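Local coordinates for protein oxalate biosynthetic component 1 (Burkholderia thailandensis, PDB 5IKY) that makes oxalate in quorum sensing-dependent oxalogenesis, combining a serine hydrolase activity with an additional lyase activity in a single chain, at residues 8-13 and 223-228; 273-278 and 308-313; 474-479 and 492-497. One frame throughout, in Å; residues are numbered along the deposited sequence.

Interaction 1. Residues 8-13 and 223-228. With MG (magnesium ion), chain B.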
ATOM      1  N   THR A   8      12.363  -5.819  -7.763  1.00 42.61           N
ATOM      2  CA  THR A   8      11.902  -7.136  -7.353  1.00 46.08           C
ATOM      3  C   THR A   8      12.376  -7.416  -5.934  1.00 44.72           C
ATOM      4  O   THR A   8      13.545  -7.205  -5.613  1.00 51.01           O
ATOM      5  CB  THR A   8      12.414  -8.245  -8.295  1.00 57.64           C
ATOM      6  OG1 THR A   8      11.948  -8.002  -9.629  1.00 62.57           O
ATOM      7  CG2 THR A   8      11.928  -9.609  -7.829  1.00 43.85           C
ATOM      8  N   ALA A   9      11.463  -7.877  -5.086  1.00 44.60           N
ATOM      9  CA  ALA A   9      11.804  -8.225  -3.711  1.00 38.68           C
ATOM     10  C   ALA A   9      11.759  -9.736  -3.521  1.00 55.77           C
ATOM     11  O   ALA A   9      10.771 -10.383  -3.875  1.00 47.03           O
ATOM     12  CB  ALA A   9      10.863  -7.537  -2.742  1.00 37.94           C
ATOM     13  N   ALA A  10      12.836 -10.290  -2.971  1.00 47.38           N
ATOM     14  CA  ALA A  10      12.944 -11.729  -2.742  1.00 45.05           C
ATOM     15  C   ALA A  10      13.163 -12.022  -1.258  1.00 44.88           C
ATOM     16  O   ALA A  10      14.301 -12.173  -0.812  1.00 45.89           O
ATOM     17  CB  ALA A  10      14.073 -12.312  -3.574  1.00 38.04           C
ATOM     18  N   PRO A  11      12.066 -12.103  -0.491  1.00 43.65           N
ATOM     19  CA  PRO A  11      12.117 -12.145   0.977  1.00 45.36           C
ATOM     20  C   PRO A  11      12.489 -13.488   1.614  1.00 47.03           C
ATOM     21  O   PRO A  11      12.784 -13.500   2.806  1.00 63.53           O
ATOM     22  CB  PRO A  11      10.689 -11.755   1.376  1.00 38.08           C
ATOM     23  CG  PRO A  11       9.851 -12.210   0.238  1.00 37.73           C
ATOM     24  CD  PRO A  11      10.684 -12.008  -0.995  1.00 38.60           C
ATOM     25  N   VAL A  12      12.478 -14.588   0.865  1.00 51.31           N
ATOM     26  CA  VAL A  12      12.658 -15.898   1.493  1.00 48.05           C
ATOM     27  C   VAL A  12      13.897 -16.639   1.004  1.00 47.79           C
ATOM     28  O   VAL A  12      14.850 -16.840   1.759  1.00 54.82           O
ATOM     29  CB  VAL A  12      11.427 -16.801   1.268  1.00 52.44           C
ATOM     30  CG1 VAL A  12      11.567 -18.090   2.066  1.00 54.11           C
ATOM     31  CG2 VAL A  12      10.153 -16.068   1.667  1.00 46.04           C
ATOM     32  N   GLY A  13      13.875 -17.069  -0.251  1.00 54.55           N
ATOM     33  CA  GLY A  13      15.018 -17.745  -0.832  1.00 41.22           C
ATOM     34  C   GLY A  13      15.161 -19.198  -0.422  1.00 44.33           C
ATOM     35  O   GLY A  13      14.247 -19.790   0.153  1.00 49.24           O
ATOM     36  N   VAL A 223       7.477  -6.290  -7.748  1.00 42.44           N
ATOM     37  CA  VAL A 223       7.392  -7.739  -7.889  1.00 36.49           C
ATOM     38  C   VAL A 223       7.862  -8.440  -6.615  1.00 52.65           C
ATOM     39  O   VAL A 223       8.814  -8.014  -5.977  1.00 39.39           O
ATOM     40  CB  VAL A 223       8.229  -8.243  -9.075  1.00 40.03           C
ATOM     41  CG1 VAL A 223       8.007  -9.731  -9.295  1.00 39.79           C
ATOM     42  CG2 VAL A 223       7.882  -7.465 -10.337  1.00 43.16           C
ATOM     43  N   VAL A 224       7.205  -9.529  -6.245  1.00 42.02           N
ATOM     44  CA  VAL A 224       7.639 -10.295  -5.085  1.00 42.13           C
ATOM     45  C   VAL A 224       8.049 -11.704  -5.510  1.00 48.91           C
ATOM     46  O   VAL A 224       7.266 -12.464  -5.974  1.00 44.87           O
ATOM     47  CB  VAL A 224       6.554 -10.353  -4.025  1.00 40.47           C
ATOM     48  CG1 VAL A 224       7.049 -11.050  -2.785  1.00 53.58           C
ATOM     49  CG2 VAL A 224       6.072  -8.968  -3.667  1.00 48.51           C
ATOM     50  N   HIS A 225       9.314 -12.042  -5.305  1.00 56.50           N
ATOM     51  CA  HIS A 225       9.798 -13.398  -5.561  1.00 51.50           C
ATOM     52  C   HIS A 225       9.502 -14.294  -4.359  1.00 47.21           C
ATOM     53  O   HIS A 225      10.075 -14.030  -3.303  1.00 58.83           O
ATOM     54  CB  HIS A 225      11.303 -13.499  -5.767  1.00 77.43           C
ATOM     55  CG  HIS A 225      11.692 -14.702  -6.537  1.00 67.55           C
ATOM     56  ND1 HIS A 225      11.109 -15.948  -6.328  1.00106.25           N
ATOM     57  CD2 HIS A 225      12.797 -14.907  -7.263  1.00 84.93           C
ATOM     58  CE1 HIS A 225      11.741 -16.824  -7.103  1.00 67.32           C
ATOM     59  NE2 HIS A 225      12.768 -16.222  -7.662  1.00 83.69           N
ATOM     60  N   LEU A 226       8.784 -15.411  -4.528  1.00 47.46           N
ATOM     61  CA  LEU A 226       8.551 -16.219  -3.339  1.00 43.28           C
ATOM     62  C   LEU A 226       9.170 -17.626  -3.348  1.00 45.31           C
ATOM     63  O   LEU A 226       9.231 -18.294  -4.383  1.00 45.35           O
ATOM     64  CB  LEU A 226       7.061 -16.301  -3.064  1.00 45.16           C
ATOM     65  CG  LEU A 226       6.376 -14.988  -2.692  1.00 44.53           C
ATOM     66  CD1 LEU A 226       4.897 -15.225  -2.480  1.00 37.41           C
ATOM     67  CD2 LEU A 226       7.008 -14.360  -1.454  1.00 41.76           C
ATOM     68  N   HIS A 227       9.619 -18.052  -2.164  1.00 40.29           N
ATOM     69  CA  HIS A 227       9.965 -19.446  -1.869  1.00 37.20           C
ATOM     70  C   HIS A 227       9.186 -19.921  -0.634  1.00 47.96           C
ATOM     71  O   HIS A 227       8.632 -19.110   0.117  1.00 40.99           O
ATOM     72  CB  HIS A 227      11.459 -19.618  -1.580  1.00 37.64           C
ATOM     73  CG  HIS A 227      12.356 -19.426  -2.762  1.00 47.60           C
ATOM     74  ND1 HIS A 227      13.172 -20.428  -3.241  1.00 43.94           N
ATOM     75  CD2 HIS A 227      12.601 -18.340  -3.532  1.00 60.88           C
ATOM     76  CE1 HIS A 227      13.868 -19.973  -4.268  1.00 53.88           C
ATOM     77  NE2 HIS A 227      13.539 -18.709  -4.466  1.00 65.78           N
ATOM     78  N   THR A 228       9.169 -21.231  -0.407  1.00 37.59           N
ATOM     79  CA  THR A 228       8.654 -21.782   0.844  1.00 42.22           C
ATOM     80  C   THR A 228       9.648 -22.787   1.427  1.00 46.03           C
ATOM     81  O   THR A 228      10.536 -23.271   0.727  1.00 55.91           O
ATOM     82  CB  THR A 228       7.281 -22.461   0.660  1.00 40.72           C
ATOM     83  OG1 THR A 228       7.338 -23.380  -0.438  1.00 41.01           O
ATOM     84  CG2 THR A 228       6.204 -21.420   0.389  1.00 37.40           C
TER
HETATM   85 MG    MG B1201      14.866 -17.810  -6.085  1.00 54.40          MG
HETATM   86  O   HOH W   1      12.480 -15.144  -2.120  1.00 46.83           O
HETATM   87  O   HOH W   2      14.328 -19.554  -7.908  1.00 65.98           O
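T8 and V223 lie side by side in two parallel neighbouring strands of a TIM barrel, the closed ring of strands that probably carries the lyase activity, as in the beta-keto acid cleavage enzymes. With chi1 at -60°, T8 sets OG1 beside its backbone N and CG2 anti to it, and both branches rest against CB of V223. A9 uses both ends of its backbone: its N gives a nearly straight hydrogen bond to V223 O (2.8 Å), and its O receives H225 N (2.6 Å). The CB of A9 turns the other way, toward the outer layer formed by helix 206-218.

At A10 regular pairing stops, and its CB touches CB of H225 (3.7 Å). P11 then brings CD and CG of its ring against the other strand, CD lying 3.1 Å from H225 O and CG 3.9 Å from L226 CD2. As the chains part, water 1 takes over from direct pairing: it accepts from V12 N and donates to H225 O. V12 packs its methyls on the carbonyl O of H227.

Strand 223-226 runs out into a metal site, with 8-13 beside it, as the C-terminal rim of a TIM barrel commonly carries the active centre. G13 spreads over one face of the H227 imidazole, its CA 3.8 Å from the ring centroid in a CH-pi contact, while G13 O is held by R229. N253 takes ND1 of H227, which fixes the ring's rotation and directs H227 NE2 to the magnesium ion, 2.3 Å away.

Interaction 2. Residues 273-278 and 308-313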
ATOM      1  N   SER A 273      -2.528  -5.638  -6.768  1.00 51.43           N
ATOM      2  CA  SER A 273      -1.765  -5.264  -7.956  1.00 42.38           C
ATOM      3  C   SER A 273      -0.353  -5.843  -7.961  1.00 46.51           C
ATOM      4  O   SER A 273       0.312  -5.860  -8.998  1.00 49.59           O
ATOM      5  CB  SER A 273      -1.698  -3.741  -8.083  1.00 37.21           C
ATOM      6  OG  SER A 273      -2.994  -3.193  -8.261  1.00 67.96           O
ATOM      7  N   ALA A 274       0.097  -6.316  -6.804  1.00 41.54           N
ATOM      8  CA  ALA A 274       1.443  -6.860  -6.667  1.00 50.43           C
ATOM      9  C   ALA A 274       1.682  -7.998  -7.648  1.00 44.15           C
ATOM     10  O   ALA A 274       0.894  -8.940  -7.723  1.00 50.52           O
ATOM     11  CB  ALA A 274       1.681  -7.337  -5.239  1.00 41.20           C
ATOM     12  N   ILE A 275       2.767  -7.900  -8.409  1.00 40.33           N
ATOM     13  CA  ILE A 275       3.145  -8.964  -9.325  1.00 38.52           C
ATOM     14  C   ILE A 275       3.802 -10.081  -8.525  1.00 40.20           C
ATOM     15  O   ILE A 275       4.820  -9.873  -7.868  1.00 44.65           O
ATOM     16  CB  ILE A 275       4.086  -8.454 -10.431  1.00 47.88           C
ATOM     17  CG1 ILE A 275       3.347  -7.452 -11.318  1.00 35.93           C
ATOM     18  CG2 ILE A 275       4.616  -9.609 -11.271  1.00 36.32           C
ATOM     19  CD1 ILE A 275       4.232  -6.740 -12.320  1.00 36.18           C
ATOM     20  N   LEU A 276       3.196 -11.261  -8.570  1.00 38.80           N
ATOM     21  CA  LEU A 276       3.642 -12.381  -7.755  1.00 35.39           C
ATOM     22  C   LEU A 276       4.464 -13.353  -8.586  1.00 45.11           C
ATOM     23  O   LEU A 276       4.037 -13.807  -9.651  1.00 38.06           O
ATOM     24  CB  LEU A 276       2.443 -13.088  -7.122  1.00 36.16           C
ATOM     25  CG  LEU A 276       1.541 -12.145  -6.318  1.00 44.09           C
ATOM     26  CD1 LEU A 276       0.327 -12.869  -5.748  1.00 42.62           C
ATOM     27  CD2 LEU A 276       2.333 -11.463  -5.212  1.00 40.01           C
ATOM     28  N   ASN A 277       5.651 -13.662  -8.082  1.00 46.60           N
ATOM     29  CA  ASN A 277       6.607 -14.505  -8.785  1.00 38.02           C
ATOM     30  C   ASN A 277       6.992 -15.694  -7.909  1.00 49.19           C
ATOM     31  O   ASN A 277       7.647 -15.529  -6.879  1.00 45.26           O
ATOM     32  CB  ASN A 277       7.833 -13.672  -9.179  1.00 35.79           C
ATOM     33  CG  ASN A 277       8.883 -14.471  -9.926  1.00 41.33           C
ATOM     34  OD1 ASN A 277       8.731 -15.671 -10.159  1.00 57.14           O
ATOM     35  ND2 ASN A 277       9.957 -13.796 -10.324  1.00 45.29           N
ATOM     36  N   LEU A 278       6.572 -16.890  -8.313  1.00 38.73           N
ATOM     37  CA  LEU A 278       6.830 -18.088  -7.519  1.00 46.45           C
ATOM     38  C   LEU A 278       8.023 -18.870  -8.050  1.00 46.38           C
ATOM     39  O   LEU A 278       8.183 -19.049  -9.258  1.00 50.06           O
ATOM     40  CB  LEU A 278       5.598 -18.995  -7.478  1.00 35.76           C
ATOM     41  CG  LEU A 278       4.270 -18.370  -7.048  1.00 50.16           C
ATOM     42  CD1 LEU A 278       3.260 -19.463  -6.738  1.00 37.39           C
ATOM     43  CD2 LEU A 278       4.445 -17.434  -5.859  1.00 39.05           C
ATOM     44  N   PRO A 308      -0.554 -17.044 -10.234  1.00 47.34           N
ATOM     45  CA  PRO A 308       0.653 -16.219 -10.143  1.00 35.70           C
ATOM     46  C   PRO A 308       1.027 -15.713 -11.526  1.00 37.62           C
ATOM     47  O   PRO A 308       0.738 -16.376 -12.519  1.00 50.23           O
ATOM     48  CB  PRO A 308       1.710 -17.179  -9.584  1.00 35.42           C
ATOM     49  CG  PRO A 308       1.150 -18.555  -9.793  1.00 46.61           C
ATOM     50  CD  PRO A 308      -0.335 -18.411  -9.734  1.00 41.68           C
ATOM     51  N   ASP A 309       1.643 -14.541 -11.592  1.00 42.10           N
ATOM     52  CA  ASP A 309       1.924 -13.917 -12.871  1.00 35.19           C
ATOM     53  C   ASP A 309       3.204 -14.462 -13.485  1.00 45.05           C
ATOM     54  O   ASP A 309       3.320 -14.587 -14.702  1.00 43.36           O
ATOM     55  CB  ASP A 309       2.017 -12.404 -12.703  1.00 45.21           C
ATOM     56  CG  ASP A 309       0.804 -11.828 -12.003  1.00 58.24           C
ATOM     57  OD1 ASP A 309      -0.213 -11.586 -12.687  1.00 55.26           O
ATOM     58  OD2 ASP A 309       0.869 -11.621 -10.768  1.00 54.02           O
ATOM     59  N   VAL A 310       4.168 -14.793 -12.635  1.00 40.57           N
ATOM     60  CA  VAL A 310       5.483 -15.202 -13.102  1.00 36.73           C
ATOM     61  C   VAL A 310       5.987 -16.417 -12.327  1.00 39.07           C
ATOM     62  O   VAL A 310       5.724 -16.548 -11.135  1.00 43.82           O
ATOM     63  CB  VAL A 310       6.497 -14.038 -12.974  1.00 43.49           C
ATOM     64  CG1 VAL A 310       7.880 -14.478 -13.391  1.00 35.95           C
ATOM     65  CG2 VAL A 310       6.050 -12.843 -13.812  1.00 35.67           C
ATOM     66  N   ALA A 311       6.693 -17.314 -13.013  1.00 42.74           N
ATOM     67  CA  ALA A 311       7.344 -18.445 -12.358  1.00 40.61           C
ATOM     68  C   ALA A 311       8.761 -18.653 -12.899  1.00 41.25           C
ATOM     69  O   ALA A 311       9.031 -18.408 -14.075  1.00 45.69           O
ATOM     70  CB  ALA A 311       6.516 -19.710 -12.532  1.00 38.32           C
ATOM     71  N   SER A 312       9.659 -19.105 -12.030  1.00 43.81           N
ATOM     72  CA  SER A 312      11.055 -19.322 -12.398  1.00 41.73           C
ATOM     73  C   SER A 312      11.202 -20.378 -13.486  1.00 38.80           C
ATOM     74  O   SER A 312      10.466 -21.364 -13.524  1.00 49.90           O
ATOM     75  CB  SER A 312      11.872 -19.724 -11.168  1.00 37.26           C
ATOM     76  OG  SER A 312      12.041 -18.621 -10.300  1.00 70.29           O
ATOM     77  N   PHE A 313      12.170 -20.160 -14.368  1.00 42.19           N
ATOM     78  CA  PHE A 313      12.388 -21.031 -15.509  1.00 43.31           C
ATOM     79  C   PHE A 313      13.860 -20.977 -15.911  1.00 49.35           C
ATOM     80  O   PHE A 313      14.372 -19.917 -16.265  1.00 57.72           O
ATOM     81  CB  PHE A 313      11.486 -20.610 -16.676  1.00 43.08           C
ATOM     82  CG  PHE A 313      11.481 -21.574 -17.830  1.00 48.31           C
ATOM     83  CD1 PHE A 313      10.655 -22.687 -17.817  1.00 39.55           C
ATOM     84  CD2 PHE A 313      12.290 -21.358 -18.935  1.00 47.00           C
ATOM     85  CE1 PHE A 313      10.642 -23.572 -18.881  1.00 57.23           C
ATOM     86  CE2 PHE A 313      12.281 -22.241 -20.003  1.00 39.55           C
ATOM     87  CZ  PHE A 313      11.455 -23.349 -19.974  1.00 52.41           C
TER
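N277 lays its carboxamide against the CG1 methyl of V310, OD1 coming within 3.5 Å of it. The two residues pair across adjacent parallel strands of the TIM barrel, 275-278 and 310-313, which belong to one beta-alpha-beta unit through helix 293-296. CG of N277 stands anti to the backbone N (chi1 -180°), which carries the amide over V310, and its ND2 is held by E348 on the strand beyond. The polar group is thus fixed by a residue one strand further round the ring.

Bonds between the backbones run in the usual parallel pattern. L276 O receives V310 N, V310 O receives L278 N at 3.0 Å, and L278 O receives S312 N at 3.1 Å. The N-H of D309 also reaches L276 O, but weakly.

L278 faces the other way from N277. Its CG and CD1 cross the P308 ring at about a right angle, with L278 CG 3.8 Å from P308 CB, and helix 257-270 packs against the same leucine through Y260 and M264. This is the strand-to-helix interface that surrounds the barrel, whereas N277 and V310 belong to the opposite face of the sheet.

Before the regular pairing sets in, a side chain stands in for the backbone. OD1 of D309 forms a salt bridge with R522, which steadies the group and is consistent with a charged carboxylate. OD2 of D309 uses its anti lone pair to accept L276 N at 3.2 Å, the N-H pointing almost straight at it.

Interaction 3. Residues 474-479 and 492-497. With MG (magnesium ion), chain B.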
ATOM      1  N   VAL A 474      16.452  -7.126  -4.902  1.00 46.22           N
ATOM      2  CA  VAL A 474      17.058  -7.227  -3.575  1.00 47.75           C
ATOM      3  C   VAL A 474      16.221  -8.152  -2.691  1.00 48.48           C
ATOM      4  O   VAL A 474      15.162  -8.627  -3.102  1.00 50.28           O
ATOM      5  CB  VAL A 474      17.191  -5.851  -2.889  1.00 51.83           C
ATOM      6  CG1 VAL A 474      18.214  -4.988  -3.604  1.00 47.24           C
ATOM      7  CG2 VAL A 474      15.842  -5.150  -2.825  1.00 40.31           C
ATOM      8  N   GLY A 475      16.693  -8.402  -1.475  1.00 49.71           N
ATOM      9  CA  GLY A 475      15.964  -9.247  -0.546  1.00 44.88           C
ATOM     10  C   GLY A 475      16.874 -10.124   0.290  1.00 50.19           C
ATOM     11  O   GLY A 475      18.063 -10.260  -0.003  1.00 52.26           O
ATOM     12  N   LEU A 476      16.312 -10.729   1.333  1.00 49.97           N
ATOM     13  CA  LEU A 476      17.092 -11.570   2.234  1.00 40.48           C
ATOM     14  C   LEU A 476      17.610 -12.818   1.526  1.00 50.66           C
ATOM     15  O   LEU A 476      18.594 -13.418   1.958  1.00 47.28           O
ATOM     16  CB  LEU A 476      16.263 -11.962   3.456  1.00 40.43           C
ATOM     17  CG  LEU A 476      15.818 -10.802   4.349  1.00 46.55           C
ATOM     18  CD1 LEU A 476      15.253 -11.321   5.661  1.00 54.81           C
ATOM     19  CD2 LEU A 476      16.972  -9.847   4.596  1.00 41.96           C
ATOM     20  N   GLU A 477      16.948 -13.201   0.439  1.00 42.94           N
ATOM     21  CA  GLU A 477      17.408 -14.314  -0.385  1.00 46.61           C
ATOM     22  C   GLU A 477      18.834 -14.094  -0.876  1.00 43.08           C
ATOM     23  O   GLU A 477      19.631 -15.030  -0.942  1.00 65.06           O
ATOM     24  CB  GLU A 477      16.477 -14.520  -1.580  1.00 43.11           C
ATOM     25  CG  GLU A 477      17.015 -15.494  -2.620  1.00 64.94           C
ATOM     26  CD  GLU A 477      15.949 -15.958  -3.595  1.00 60.08           C
ATOM     27  OE1 GLU A 477      14.785 -15.527  -3.457  1.00 57.58           O
ATOM     28  OE2 GLU A 477      16.276 -16.763  -4.493  1.00 55.37           O
ATOM     29  N   ASP A 478      19.151 -12.847  -1.207  1.00 50.24           N
ATOM     30  CA  ASP A 478      20.449 -12.514  -1.786  1.00 52.63           C
ATOM     31  C   ASP A 478      21.447 -12.044  -0.733  1.00 62.36           C
ATOM     32  O   ASP A 478      22.600 -12.473  -0.725  1.00 74.85           O
ATOM     33  CB  ASP A 478      20.286 -11.440  -2.865  1.00 63.25           C
ATOM     34  CG  ASP A 478      19.315 -11.850  -3.959  1.00 67.59           C
ATOM     35  OD1 ASP A 478      19.125 -13.069  -4.169  1.00 68.22           O
ATOM     36  OD2 ASP A 478      18.747 -10.952  -4.615  1.00 64.04           O
ATOM     37  N   ALA A 479      20.999 -11.158   0.152  1.00 59.89           N
ATOM     38  CA  ALA A 479      21.872 -10.592   1.174  1.00 47.15           C
ATOM     39  C   ALA A 479      21.126 -10.392   2.484  1.00 55.13           C
ATOM     40  O   ALA A 479      19.943 -10.053   2.487  1.00 61.37           O
ATOM     41  CB  ALA A 479      22.462  -9.276   0.695  1.00 57.16           C
ATOM     42  N   ARG A 492      24.834  -3.239   8.754  1.00 52.77           N
ATOM     43  CA  ARG A 492      24.133  -3.935   9.829  1.00 56.39           C
ATOM     44  C   ARG A 492      23.201  -4.994   9.254  1.00 48.48           C
ATOM     45  O   ARG A 492      23.013  -5.068   8.042  1.00 65.33           O
ATOM     46  CB  ARG A 492      23.337  -2.951  10.683  1.00 49.17           C
ATOM     47  CG  ARG A 492      22.323  -2.165   9.881  1.00 56.07           C
ATOM     48  CD  ARG A 492      21.396  -1.349  10.764  1.00 54.49           C
ATOM     49  NE  ARG A 492      20.501  -0.531   9.952  1.00 55.13           N
ATOM     50  CZ  ARG A 492      19.365  -0.970   9.420  1.00 59.61           C
ATOM     51  NH1 ARG A 492      18.976  -2.223   9.621  1.00 51.08           N
ATOM     52  NH2 ARG A 492      18.618  -0.155   8.686  1.00 47.03           N
ATOM     53  N   LYS A 493      22.621  -5.809  10.128  1.00 53.75           N
ATOM     54  CA  LYS A 493      21.654  -6.813   9.704  1.00 46.38           C
ATOM     55  C   LYS A 493      20.395  -6.132   9.182  1.00 55.95           C
ATOM     56  O   LYS A 493      19.901  -5.180   9.789  1.00 66.72           O
ATOM     57  CB  LYS A 493      21.303  -7.754  10.858  1.00 46.44           C
ATOM     58  CG  LYS A 493      21.084  -9.197  10.448  1.00 53.17           C
ATOM     59  CD  LYS A 493      22.388  -9.834   9.997  1.00 59.38           C
ATOM     60  CE  LYS A 493      22.219 -11.322   9.747  1.00 62.51           C
ATOM     61  NZ  LYS A 493      23.500 -11.965   9.343  1.00 66.41           N
ATOM     62  N   ALA A 494      19.881  -6.617   8.056  1.00 53.47           N
ATOM     63  CA  ALA A 494      18.672  -6.057   7.469  1.00 59.41           C
ATOM     64  C   ALA A 494      17.443  -6.508   8.251  1.00 43.80           C
ATOM     65  O   ALA A 494      17.260  -7.698   8.500  1.00 52.93           O
ATOM     66  CB  ALA A 494      18.556  -6.460   6.004  1.00 43.42           C
ATOM     67  N   CYS A 495      16.598  -5.553   8.629  1.00 43.92           N
ATOM     68  CA  CYS A 495      15.409  -5.848   9.427  1.00 54.95           C
ATOM     69  C   CYS A 495      14.270  -6.389   8.567  1.00 52.49           C
ATOM     70  O   CYS A 495      13.099  -6.264   8.920  1.00 91.92           O
ATOM     71  CB  CYS A 495      14.948  -4.594  10.179  1.00 62.01           C
ATOM     72  SG  CYS A 495      16.136  -3.942  11.374  1.00164.04           S
ATOM     73  N   GLY A 496      14.622  -7.001   7.445  1.00 48.58           N
ATOM     74  CA  GLY A 496      13.641  -7.513   6.511  1.00 52.73           C
ATOM     75  C   GLY A 496      13.970  -7.031   5.114  1.00 57.02           C
ATOM     76  O   GLY A 496      14.856  -6.194   4.935  1.00 48.35           O
ATOM     77  N   THR A 497      13.261  -7.557   4.123  1.00 48.01           N
ATOM     78  CA  THR A 497      13.486  -7.167   2.739  1.00 46.21           C
ATOM     79  C   THR A 497      13.080  -5.712   2.518  1.00 53.58           C
ATOM     80  O   THR A 497      13.735  -4.983   1.768  1.00 50.11           O
ATOM     81  CB  THR A 497      12.721  -8.093   1.771  1.00 55.75           C
ATOM     82  OG1 THR A 497      13.323  -9.392   1.793  1.00 52.50           O
ATOM     83  CG2 THR A 497      12.764  -7.557   0.351  1.00 43.96           C
TER
HETATM   84 MG    MG B1201      14.866 -17.810  -6.085  1.00 54.40          MG
HETATM   85  O   HOH W   2      14.328 -19.554  -7.908  1.00 65.98           O
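OG1 of T497 meets the backbone of G475 and L476, where the chain leaves barrel strand 471-474 and turns into the loop that supplies a metal ligand. L476 N gives T497 OG1 a weak hydrogen bond at 3.3 Å. T497 OG1 also approaches G475 CA at 3.5 Å. With chi1 at -69°, CG2 of T497 stands anti to the backbone N, and it too rests on G475 CA (3.7 Å). The threonine comes close over the bare CA of G475, whose backbone angles (phi 143°, psi 167°) are ones that suit glycine.

Beyond this, the branched end of L476 reaches over the other segment. L476 CD2 touches CB of A494 at 4.0 Å and C of G496 at 4.1 Å, so the small residues of 492-497 receive the leucine. L202 packs on it as well.

The next shell sets the turn. G475 O accepts from both D478 N and A479 N, folding the chain back on itself, and R473 makes a salt bridge with D478 OD1. This tight loop presents E477, which takes no part in the contact with 492-497; its chain is extended beyond CG and its OE2 binds the magnesium ion at 2.4 Å, which H227 also binds. Water 2 is also bound, at 2.6 Å from the metal.

Further out, D499 of helix 497-510 holds R492 NH1 and C495 N, and Q500 of the same helix packs on L476 and A494. Strand 491-493, which runs into 492-497, pairs antiparallel with strand 481-483, so the contact lies in the corner where barrel strand 471-474, this two-stranded sheet and helix 497-510 come together.

The three contacts follow one another along the chain, and two of them lie within the wall of one TIM barrel. Interactions 1 and 2 are side by side, their centres about 9 Å apart, joined where strand 223-226 pairs with strand 275-278. Interaction 3 lies on the other flank of interaction 1, their centres about 11 Å apart, because strand 4-9 also pairs with strand 471-474; it is about 20 Å, centre to centre, from interaction 2, without touching it. Residues distant in sequence become neighbours round the ring: interaction 1 supplies H227 and interaction 3 supplies E477 to the same magnesium ion, and the side chain of S312 in interaction 2 lies about 5 Å from it.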